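Local coordinates for mitogen-activated protein kinase, putative (Map kinase-like protein) (Leishmania major, PDB 3PG1) that probably transfers phosphate from ATP to serine and threonine residues of other proteins as a mitogen-activated protein kinase, at residues V205-G210 with F261-A266; I255-M260 with N304-I309. One frame throughout, in Å; residues are numbered along the deposited sequence.

Interaction 1: V205-G210 with F261-A266; sequences VMQFKG and FSSPSA
M206 O is the polar centre of this contact. It takes a nearly straight bond from S263 N (2.9 Å, N-H...O 167°). S263 OG adds a weak bond to M206 O at 3.4 Å, and S262 CA supplies a C-H...O contact to it. The same S263 hydroxyl has its main partner in the first turn of the helix that follows: a chi1 of 67° swings OG over the start of that helix, where it accepts a bond from A266 N at 3.0 Å, the capping bond of helix 264-269. S262 OG is directed back along the chain, where V258 O is its strongest partner. F261 O, by contrast, is buried here without any polar partner; F208 CB lies 3.3 Å from F261 O, and M206 CE is packed beside it as well.

Apolar contacts flank these bonds. M206 CB lies 3.9 Å from A266 CB and also touches S262 CB. The F208 ring lies against the backbone of F261: F261 CA stands over one face, 3.8 Å from the ring centroid in a CH-pi contact, while G210 N is over the opposite face. With chi1 at -175° the ring swings away from the F208 amide nitrogen to reach this place beside F261 CA.

Q207, with positive phi, is the C-prime residue of a Schellman motif in which F208 N bonds to E203 O. The contact thus joins the C-terminal end of the short helix that begins with the kinase APE motif to an N-capped helix of the insert characteristic of MAP kinases.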
loop_
_atom_site.group_PDB
_atom_site.type_symbol
_atom_site.label_atom_id
_atom_site.label_comp_id
_atom_site.label_asym_id
_atom_site.label_seq_id
_atom_site.Cartn_x
_atom_site.Cartn_y
_atom_site.Cartn_z
ATOM N N VAL A 205 15.241 3.360 -5.504
ATOM C CA VAL A 205 15.657 3.586 -6.915
ATOM C C VAL A 205 17.095 3.019 -7.048
ATOM O O VAL A 205 17.453 2.478 -8.095
ATOM C CB VAL A 205 15.609 5.114 -7.294
ATOM C CG1 VAL A 205 16.203 5.362 -8.700
ATOM C CG2 VAL A 205 14.167 5.688 -7.181
ATOM N N MET A 206 17.920 3.180 -5.978
ATOM C CA MET A 206 19.303 2.676 -5.957
ATOM C C MET A 206 19.405 1.222 -5.470
ATOM O O MET A 206 20.503 0.738 -5.172
ATOM C CB MET A 206 20.219 3.627 -5.200
ATOM C CG MET A 206 20.238 5.040 -5.808
ATOM S SD MET A 206 21.440 6.115 -4.997
ATOM C CE MET A 206 20.719 6.249 -3.321
ATOM N N GLN A 207 18.262 0.519 -5.425
ATOM C CA GLN A 207 18.185 -0.924 -5.135
ATOM C C GLN A 207 18.904 -1.352 -3.861
ATOM O O GLN A 207 19.453 -2.452 -3.809
ATOM C CB GLN A 207 18.732 -1.738 -6.365
ATOM C CG GLN A 207 18.013 -1.433 -7.669
ATOM C CD GLN A 207 18.808 -1.759 -8.926
ATOM O OE1 GLN A 207 20.049 -1.956 -8.929
ATOM N NE2 GLN A 207 18.091 -1.775 -10.037
ATOM N N PHE A 208 18.916 -0.489 -2.836
ATOM C CA PHE A 208 19.531 -0.822 -1.550
ATOM C C PHE A 208 18.730 -1.922 -0.834
ATOM O O PHE A 208 17.517 -1.812 -0.632
ATOM C CB PHE A 208 19.634 0.423 -0.673
ATOM C CG PHE A 208 20.359 0.241 0.636
ATOM C CD1 PHE A 208 21.670 -0.230 0.666
ATOM C CD2 PHE A 208 19.775 0.645 1.831
ATOM C CE1 PHE A 208 22.371 -0.335 1.882
ATOM C CE2 PHE A 208 20.470 0.505 3.052
ATOM C CZ PHE A 208 21.754 -0.001 3.064
ATOM N N LYS A 209 19.406 -2.990 -0.463
ATOM C CA LYS A 209 18.734 -4.113 0.199
ATOM C C LYS A 209 18.353 -3.784 1.670
ATOM O O LYS A 209 17.463 -4.424 2.224
ATOM C CB LYS A 209 19.621 -5.378 0.131
ATOM C CG LYS A 209 21.007 -5.220 0.748
ATOM C CD LYS A 209 21.288 -6.241 1.843
ATOM C CE LYS A 209 22.773 -6.461 2.049
ATOM N NZ LYS A 209 23.484 -5.225 2.484
ATOM N N GLY A 210 19.051 -2.822 2.274
ATOM C CA GLY A 210 18.833 -2.434 3.664
ATOM C C GLY A 210 17.778 -1.348 3.845
ATOM O O GLY A 210 17.820 -0.606 4.840
ATOM N N PHE A 261 23.455 4.108 0.843
ATOM C CA PHE A 261 22.126 3.565 0.579
ATOM C C PHE A 261 21.880 3.216 -0.898
ATOM O O PHE A 261 20.796 3.461 -1.434
ATOM C CB PHE A 261 20.987 4.320 1.345
ATOM C CG PHE A 261 21.036 5.818 1.220
ATOM C CD1 PHE A 261 20.396 6.466 0.167
ATOM C CD2 PHE A 261 21.770 6.585 2.116
ATOM C CE1 PHE A 261 20.479 7.849 0.021
ATOM C CE2 PHE A 261 21.872 7.970 1.943
ATOM C CZ PHE A 261 21.251 8.589 0.880
ATOM N N SER A 262 22.916 2.600 -1.538
ATOM C CA SER A 262 22.874 2.111 -2.914
ATOM C C SER A 262 23.417 0.711 -2.960
ATOM O O SER A 262 24.293 0.358 -2.176
ATOM C CB SER A 262 23.664 3.008 -3.869
ATOM O OG SER A 262 24.977 3.259 -3.401
ATOM N N SER A 263 22.928 -0.079 -3.907
ATOM C CA SER A 263 23.492 -1.404 -4.142
ATOM C C SER A 263 24.852 -1.206 -4.834
ATOM O O SER A 263 25.059 -0.155 -5.448
ATOM C CB SER A 263 22.589 -2.173 -5.093
ATOM O OG SER A 263 22.614 -1.575 -6.379
ATOM N N PRO A 264 25.750 -2.226 -4.843
ATOM C CA PRO A 264 27.018 -2.101 -5.598
ATOM C C PRO A 264 26.830 -1.767 -7.088
ATOM O O PRO A 264 27.630 -1.022 -7.639
ATOM C CB PRO A 264 27.660 -3.483 -5.426
ATOM C CG PRO A 264 27.126 -3.983 -4.150
ATOM C CD PRO A 264 25.682 -3.529 -4.145
ATOM N N SER A 265 25.778 -2.304 -7.724
ATOM C CA SER A 265 25.452 -2.047 -9.140
ATOM C C SER A 265 25.061 -0.575 -9.337
ATOM O O SER A 265 25.492 0.041 -10.306
ATOM C CB SER A 265 24.294 -2.931 -9.591
ATOM O OG SER A 265 24.653 -4.302 -9.603
ATOM N N ALA A 266 24.244 -0.011 -8.402
ATOM C CA ALA A 266 23.788 1.381 -8.477
ATOM C C ALA A 266 24.917 2.383 -8.286
ATOM O O ALA A 266 24.939 3.411 -8.972
ATOM C CB ALA A 266 22.661 1.641 -7.507
#

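Interaction 2: I255-M260 with N304-I309; sequences IEDVVM and NPQRRI
D257 and N304 mark the closest backbone approach, 6.7 Å between their CA atoms, so side chains have to bridge the two segments. Residues 255-260 are helical, with V259 N bonded to I255 O. Facing them, residues 305-307 form a short 3-10 turn, with R307 N bonded to N304 O.

N304 organises its own side of the contact. Its OD1 accepts a bond from Q306 N at 2.9 Å, an Asx turn in which the donor stands above the carbonyl plane, and its ND2 donates to Q306 OE1 at 3.0 Å, almost within the amide plane of N304. These two bonds fix the rotation of the N304 amide. Its ND2 lies 3.3 Å from D257 OD2, with the amide and carboxylate planes 60° apart.

R307 forms a salt bridge with D257. R307 NH2 and D257 OD2 are modelled 2.4 Å apart, too close for the exact length to be trusted. D257 OD2 comes to the edge of the guanidinium, near its plane, and the two planar groups are turned 39° apart. Beyond this pair, M260 SD passes the Q306 amide at 3.8 Å from NE2, the extended M260 chain crossing that of Q306.

Next to R307 the chain turns inward. R308, its guanidinium face over P305 CA, forms a salt bridge with E203, the glutamate-arginine pair of the APE motif known in protein kinases, and a hydrogen bond with L214 O. While N304, Q306 and R307 meet helix 255-260, R308 packs on M217 and W218 of helix 214-229, and I309 lies against helix 291-300.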
loop_
_atom_site.group_PDB
_atom_site.type_symbol
_atom_site.label_atom_id
_atom_site.label_comp_id
_atom_site.label_asym_id
_atom_site.label_seq_id
_atom_site.Cartn_x
_atom_site.Cartn_y
_atom_site.Cartn_z
ATOM N N ILE A 255 28.305 12.399 -1.513
ATOM C CA ILE A 255 28.637 11.103 -2.134
ATOM C C ILE A 255 28.720 9.986 -1.081
ATOM O O ILE A 255 28.295 8.858 -1.347
ATOM C CB ILE A 255 29.891 11.137 -3.080
ATOM C CG1 ILE A 255 30.226 9.747 -3.712
ATOM C CG2 ILE A 255 31.126 11.693 -2.369
ATOM C CD1 ILE A 255 29.029 8.989 -4.559
ATOM N N GLU A 256 29.213 10.327 0.124
ATOM C CA GLU A 256 29.320 9.377 1.235
ATOM C C GLU A 256 27.955 8.841 1.611
ATOM O O GLU A 256 27.823 7.638 1.862
ATOM C CB GLU A 256 30.055 9.995 2.436
ATOM C CG GLU A 256 31.505 10.357 2.129
ATOM C CD GLU A 256 31.784 11.760 1.614
ATOM O OE1 GLU A 256 32.980 12.124 1.519
ATOM O OE2 GLU A 256 30.819 12.497 1.304
ATOM N N ASP A 257 26.907 9.701 1.532
ATOM C CA ASP A 257 25.535 9.274 1.813
ATOM C C ASP A 257 24.962 8.418 0.686
ATOM O O ASP A 257 24.255 7.460 0.958
ATOM C CB ASP A 257 24.629 10.476 2.163
ATOM C CG ASP A 257 24.982 11.195 3.473
ATOM O OD1 ASP A 257 25.777 10.639 4.273
ATOM O OD2 ASP A 257 24.439 12.284 3.713
ATOM N N VAL A 258 25.317 8.686 -0.565
ATOM C CA VAL A 258 24.852 7.874 -1.688
ATOM C C VAL A 258 25.391 6.433 -1.572
ATOM O O VAL A 258 24.634 5.473 -1.738
ATOM C CB VAL A 258 25.194 8.536 -3.038
ATOM C CG1 VAL A 258 24.842 7.650 -4.226
ATOM C CG2 VAL A 258 24.517 9.887 -3.161
ATOM N N VAL A 259 26.683 6.283 -1.265
ATOM C CA VAL A 259 27.272 4.947 -1.165
ATOM C C VAL A 259 26.669 4.128 -0.059
ATOM O O VAL A 259 26.467 2.944 -0.261
ATOM C CB VAL A 259 28.822 4.827 -1.317
ATOM C CG1 VAL A 259 29.417 5.952 -2.156
ATOM C CG2 VAL A 259 29.525 4.681 0.019
ATOM N N MET A 260 26.258 4.768 1.063
ATOM C CA MET A 260 25.582 4.047 2.138
ATOM C C MET A 260 24.176 3.498 1.779
ATOM O O MET A 260 23.728 2.574 2.438
ATOM C CB MET A 260 25.379 4.931 3.382
ATOM C CG MET A 260 26.644 5.377 4.012
ATOM S SD MET A 260 26.221 6.338 5.514
ATOM C CE MET A 260 27.755 6.741 5.975
ATOM N N ASN A 304 18.450 11.314 2.048
ATOM C CA ASN A 304 19.031 10.281 2.899
ATOM C C ASN A 304 18.011 9.857 3.978
ATOM O O ASN A 304 17.654 10.695 4.812
ATOM C CB ASN A 304 20.334 10.825 3.543
ATOM C CG ASN A 304 21.014 9.872 4.499
ATOM O OD1 ASN A 304 20.513 8.789 4.750
ATOM N ND2 ASN A 304 22.223 10.213 4.993
ATOM N N PRO A 305 17.591 8.552 4.034
ATOM C CA PRO A 305 16.634 8.110 5.082
ATOM C C PRO A 305 17.106 8.317 6.523
ATOM O O PRO A 305 16.267 8.498 7.410
ATOM C CB PRO A 305 16.476 6.604 4.796
ATOM C CG PRO A 305 17.680 6.248 4.072
ATOM C CD PRO A 305 17.963 7.412 3.171
ATOM N N GLN A 306 18.428 8.360 6.763
ATOM C CA GLN A 306 18.942 8.599 8.132
ATOM C C GLN A 306 18.482 9.980 8.665
ATOM O O GLN A 306 18.454 10.133 9.866
ATOM C CB GLN A 306 20.484 8.605 8.144
ATOM C CG GLN A 306 21.036 7.287 7.610
ATOM C CD GLN A 306 22.506 7.260 7.418
ATOM O OE1 GLN A 306 23.143 8.238 6.996
ATOM N NE2 GLN A 306 23.081 6.097 7.665
ATOM N N ARG A 307 18.150 10.965 7.782
ATOM C CA ARG A 307 17.724 12.330 8.193
ATOM C C ARG A 307 16.246 12.553 7.908
ATOM O O ARG A 307 15.771 13.682 8.095
ATOM C CB ARG A 307 18.480 13.416 7.344
ATOM C CG ARG A 307 19.949 13.532 7.556
ATOM C CD ARG A 307 20.603 14.597 6.667
ATOM N NE ARG A 307 21.754 13.994 5.968
ATOM C CZ ARG A 307 22.988 13.927 6.455
ATOM N NH1 ARG A 307 23.291 14.516 7.604
ATOM N NH2 ARG A 307 23.940 13.309 5.779
ATOM N N ARG A 308 15.562 11.553 7.358
ATOM C CA ARG A 308 14.141 11.624 6.962
ATOM C C ARG A 308 13.216 11.538 8.191
ATOM O O ARG A 308 13.414 10.712 9.113
ATOM C CB ARG A 308 13.807 10.573 5.889
ATOM C CG ARG A 308 12.477 10.875 5.121
ATOM C CD ARG A 308 12.219 9.825 4.023
ATOM N NE ARG A 308 13.386 9.762 3.107
ATOM C CZ ARG A 308 13.874 8.650 2.549
ATOM N NH1 ARG A 308 13.257 7.487 2.724
ATOM N NH2 ARG A 308 14.938 8.708 1.753
ATOM N N ILE A 309 12.230 12.414 8.217
ATOM C CA ILE A 309 11.340 12.534 9.385
ATOM C C ILE A 309 10.561 11.215 9.611
ATOM O O ILE A 309 10.118 10.610 8.655
ATOM C CB ILE A 309 10.419 13.780 9.278
ATOM C CG1 ILE A 309 9.692 14.096 10.631
ATOM C CG2 ILE A 309 9.368 13.608 8.120
ATOM C CD1 ILE A 309 8.926 15.489 10.632
#

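How the interactions relate
From the N terminus, the chain passes the APE helix and residues 205-210, runs through helices 214-229 and 239-250, and enters helix 255-260, which leads directly into 261-266. Interaction 1 closes a loop of 50 intervening residues. Interaction 2 closes a second, with 43 between, from helix 255-260 through helix 291-300 to 304-309. The loops cross rather than nest, because their segments alternate in the order 205-210, 255-260, 261-266, 304-309. The contacts also touch: F208 CE1 lies 3.3 Å from M260 O, and M206 SD packs on V258 CG1. Together they tie the MAP kinase insert to both the APE helix and the turn before helix 311-315.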